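Local coordinates for Alr3790 protein (Anabaena sp., PDB 3HIX), which is of unknown function but has a rhodanese-like domain that lacks the catalytic thiol of sulfur-transferring members, so is probably not a sulfurtransferase itself, at residues N70-S74 with A75-H79; I38-L41 with V42-A45. One frame throughout, in Å; residues are numbered along the deposited sequence.

Contact 1. Residues N70-S74 with A75-H79; sequences NLLRS and AGFEH
Phe77 folds back against the last turn of helix 62-74, and Leu72 meets it twice, by backbone and by side chain. Phe77 N donates to Leu72 O at 3.1 Å with an N-H...O angle of 160°, the donor tilted 27° from the carbonyl plane. Phe77 CG stands on the side of its own backbone N (chi1 -78°), the side where that N meets the Leu72 carbonyl, which brings the ring edge to the same oxygen, Phe77 CD2 standing 3.4 Å from Leu72 O. The leucine adds an apolar touch, Leu72 CD2 lying 4.0 Å from Phe77 CD2. Ala75, between the two, brings its methyl close to two carbonyls of the last turn: Ala75 CB is 3.4 Å from both Leu71 O and Leu72 O, while Ala75 N makes weak bonds to the same two oxygens. Gly76 N closes the turn on Arg73 O at 3.1 Å, coming from above the carbonyl plane. Together with the Phe77 bond this is a Schellman motif, and Gly76 takes the positive phi that a side chain would resist. A water donates to Arg73 O and, at 2.7 Å, to Phe77 O, tying the turn to the departing chain. Replacing Phe77 by an alanine would probably keep the backbone bonds but leave Leu72 CD2 and Leu72 O without their aromatic neighbour and open a gap beside them. The motif ends helix 62-74 and leads into strand 80-82; Leu72 and Phe77 pack on helix 41-48 and strand 55-58, and Arg73 NH2 reaches forward to bond Val80 O.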
# COMPACT_ATOMS: atom_id res chain seq x y z
N ASN A 70 -8.55 -7.39 -3.67
CA ASN A 70 -9.93 -7.84 -3.85
C ASN A 70 -10.90 -6.77 -3.34
O ASN A 70 -11.91 -6.49 -3.98
CB ASN A 70 -10.13 -9.18 -3.11
CG ASN A 70 -9.41 -10.34 -3.79
OD1 ASN A 70 -9.14 -11.37 -3.17
ND2 ASN A 70 -9.11 -10.18 -5.08
N LEU A 71 -10.58 -6.16 -2.20
CA LEU A 71 -11.43 -5.10 -1.65
C LEU A 71 -11.54 -3.90 -2.60
O LEU A 71 -12.62 -3.35 -2.78
CB LEU A 71 -10.87 -4.60 -0.32
CG LEU A 71 -11.08 -5.47 0.91
CD1 LEU A 71 -10.18 -5.00 2.03
CD2 LEU A 71 -12.55 -5.42 1.32
N LEU A 72 -10.43 -3.50 -3.20
CA LEU A 72 -10.43 -2.36 -4.11
C LEU A 72 -11.16 -2.67 -5.41
O LEU A 72 -11.92 -1.84 -5.92
CB LEU A 72 -8.99 -1.90 -4.41
CG LEU A 72 -8.26 -1.26 -3.22
CD1 LEU A 72 -6.79 -1.05 -3.57
CD2 LEU A 72 -8.93 0.06 -2.84
N ARG A 73 -10.94 -3.85 -5.96
CA ARG A 73 -11.61 -4.22 -7.19
C ARG A 73 -13.11 -4.33 -6.95
O ARG A 73 -13.91 -3.91 -7.79
CB ARG A 73 -11.07 -5.53 -7.75
CG ARG A 73 -9.66 -5.43 -8.28
CD ARG A 73 -9.20 -6.74 -8.91
NE ARG A 73 -7.82 -6.66 -9.38
CZ ARG A 73 -7.06 -7.71 -9.63
NH1 ARG A 73 -7.54 -8.94 -9.46
NH2 ARG A 73 -5.80 -7.55 -10.02
N SER A 74 -13.50 -4.89 -5.80
CA SER A 74 -14.92 -5.02 -5.49
C SER A 74 -15.53 -3.64 -5.26
O SER A 74 -16.74 -3.47 -5.38
CB SER A 74 -15.12 -5.90 -4.25
OG SER A 74 -14.73 -7.23 -4.51
N ALA A 75 -14.70 -2.66 -4.93
CA ALA A 75 -15.19 -1.30 -4.69
C ALA A 75 -15.34 -0.51 -5.99
O ALA A 75 -15.81 0.62 -5.98
CB ALA A 75 -14.25 -0.56 -3.75
N GLY A 76 -14.94 -1.12 -7.10
CA GLY A 76 -15.07 -0.43 -8.37
C GLY A 76 -13.79 0.09 -9.00
O GLY A 76 -13.85 0.73 -10.04
N PHE A 77 -12.64 -0.17 -8.39
CA PHE A 77 -11.39 0.29 -8.99
C PHE A 77 -11.04 -0.63 -10.16
O PHE A 77 -10.89 -1.84 -9.99
CB PHE A 77 -10.28 0.34 -7.94
CG PHE A 77 -10.36 1.54 -7.05
CD1 PHE A 77 -9.74 2.75 -7.40
CD2 PHE A 77 -11.12 1.51 -5.88
CE1 PHE A 77 -9.89 3.90 -6.61
CE2 PHE A 77 -11.28 2.64 -5.09
CZ PHE A 77 -10.66 3.84 -5.45
N GLU A 78 -10.94 -0.04 -11.34
CA GLU A 78 -10.68 -0.77 -12.58
C GLU A 78 -9.28 -1.37 -12.76
O GLU A 78 -9.14 -2.40 -13.42
CB GLU A 78 -11.02 0.13 -13.78
CG GLU A 78 -10.66 -0.45 -15.15
CD GLU A 78 -10.97 0.50 -16.30
OE1 GLU A 78 -11.02 1.73 -16.08
OE2 GLU A 78 -11.13 0.02 -17.44
N HIS A 79 -8.26 -0.75 -12.18
CA HIS A 79 -6.89 -1.26 -12.33
C HIS A 79 -6.11 -1.34 -11.02
O HIS A 79 -5.46 -0.38 -10.61
CB HIS A 79 -6.15 -0.40 -13.34
CG HIS A 79 -6.79 -0.38 -14.69
ND1 HIS A 79 -7.01 0.78 -15.40
CD2 HIS A 79 -7.29 -1.38 -15.45
CE1 HIS A 79 -7.62 0.49 -16.53
NE2 HIS A 79 -7.81 -0.81 -16.59
O HOH W 1 -13.00 -3.47 -10.47

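Contact 2. Residues I38-L41 with V42-A45; sequences IEDL and VDRA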
# COMPACT_ATOMS: atom_id res chain seq x y z
N ILE A 38 -5.41 -1.61 5.77
CA ILE A 38 -6.56 -2.42 5.39
C ILE A 38 -7.91 -1.95 5.92
O ILE A 38 -8.87 -1.81 5.16
CB ILE A 38 -6.36 -3.90 5.84
CG1 ILE A 38 -5.54 -4.66 4.80
CG2 ILE A 38 -7.70 -4.58 6.05
CD1 ILE A 38 -6.30 -4.98 3.52
N GLU A 39 -7.99 -1.71 7.22
CA GLU A 39 -9.24 -1.28 7.84
C GLU A 39 -9.87 -0.01 7.25
O GLU A 39 -11.09 0.13 7.28
CB GLU A 39 -9.06 -1.11 9.35
CG GLU A 39 -8.71 -2.39 10.10
CD GLU A 39 -7.33 -2.92 9.77
OE1 GLU A 39 -6.45 -2.12 9.38
OE2 GLU A 39 -7.11 -4.15 9.93
N ASP A 40 -9.06 0.91 6.73
CA ASP A 40 -9.60 2.15 6.16
C ASP A 40 -9.38 2.29 4.66
O ASP A 40 -9.70 3.31 4.07
CB ASP A 40 -8.99 3.37 6.86
CG ASP A 40 -9.55 3.59 8.24
OD1 ASP A 40 -10.78 3.71 8.36
OD2 ASP A 40 -8.75 3.65 9.20
N LEU A 41 -8.85 1.24 4.05
CA LEU A 41 -8.55 1.25 2.62
C LEU A 41 -9.67 1.68 1.67
O LEU A 41 -9.52 2.64 0.93
CB LEU A 41 -8.03 -0.11 2.20
CG LEU A 41 -7.66 -0.27 0.73
CD1 LEU A 41 -6.60 0.75 0.30
CD2 LEU A 41 -7.17 -1.68 0.53
N VAL A 42 -10.78 0.95 1.66
CA VAL A 42 -11.86 1.31 0.76
C VAL A 42 -12.33 2.75 0.96
O VAL A 42 -12.53 3.47 -0.01
CB VAL A 42 -13.07 0.35 0.90
CG1 VAL A 42 -14.20 0.81 -0.02
CG2 VAL A 42 -12.65 -1.06 0.54
N ASP A 43 -12.49 3.18 2.21
CA ASP A 43 -12.92 4.55 2.49
C ASP A 43 -11.96 5.58 1.92
O ASP A 43 -12.34 6.45 1.14
CB ASP A 43 -13.04 4.79 3.99
CG ASP A 43 -14.23 4.09 4.60
OD1 ASP A 43 -15.19 3.78 3.86
OD2 ASP A 43 -14.21 3.86 5.83
N ARG A 44 -10.69 5.48 2.32
CA ARG A 44 -9.69 6.42 1.86
C ARG A 44 -9.48 6.45 0.35
O ARG A 44 -9.42 7.52 -0.25
CB ARG A 44 -8.35 6.15 2.55
CG ARG A 44 -8.37 6.39 4.04
CD ARG A 44 -6.96 6.25 4.59
NE ARG A 44 -6.90 6.48 6.03
CZ ARG A 44 -5.78 6.41 6.74
NH1 ARG A 44 -4.64 6.11 6.14
NH2 ARG A 44 -5.80 6.63 8.05
N ALA A 45 -9.37 5.27 -0.26
CA ALA A 45 -9.18 5.19 -1.70
C ALA A 45 -10.38 5.76 -2.45
O ALA A 45 -10.24 6.44 -3.46
CB ALA A 45 -8.93 3.75 -2.12
O HOH W 2 -11.29 -0.94 3.82
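Ala45 N donates to Leu41 O at 2.9 Å, a nearly straight bond (N-H...O angle 167°) that repeats one residue earlier between Arg44 N and Asp40 O at 3.0 Å. These two i to i+4 bonds start helix 41-48, and Asp40 occupies its N-cap position. The Asp40 carboxylate makes no capping bond; it is the backbone carbonyl of Asp40 that enters the helical pattern. A water that donates to Ile38 O accepts from Val42 N at 2.9 Å, which gives this first-turn amide a partner. Arg44 comes back alongside Asp40. With its CG beside the backbone N (chi1 -66°) and the chain extended from there to NE, it runs past the Asp40 carbonyl, Arg44 CG being 3.4 Å from Asp40 O, and reaches the aspartate methylene, where Arg44 NE is 3.8 Å from Asp40 CB. The charges attract without a salt bridge: Asp40 OD2 is 4.3 Å from Arg44 NH2 and lies well out of the guanidinium plane, with no N-H aimed at it. Asp43 brings a like charge to the same exposed side, Asp43 OD2 being 4.3 Å from Asp40 OD1, and the nearby arginine is likely to soften that repulsion. Ala45 lays its methyl 3.3 Å from Leu41 O, on the buried face. Leading out of strand 34-35, this turn sends the Leu41 side chain onto Met36 and onto Ala68 and Leu72 of helix 62-74, and Ile38 also packs on that helix, while Arg44 spans Met36 and Pro37 and bonds weakly to Ala35 O.

The two contacts are opposite helix ends: contact 2 begins helix 41-48 and contact 1 finishes helix 62-74. Their buried faces meet. Leu72 CD2 packs 3.8 Å from both Leu41 CG and Ala45 CB, Phe77 CZ rests 3.3 Å from Ala45 O, and Ala75 CB approaches Val42 CG1, joining the helices beside the parallel sheet. Both are partly buried with an exposed side; the centre of contact 2 lies about 10 Å from the centre of the chain, that of contact 1 about 14 Å. The chemistry differs: at 38-45 straight helical bonds are accompanied by charged side chains; at 70-79 the chain reverses through a glycine, with an aromatic ring's edge at one carbonyl of the last turn.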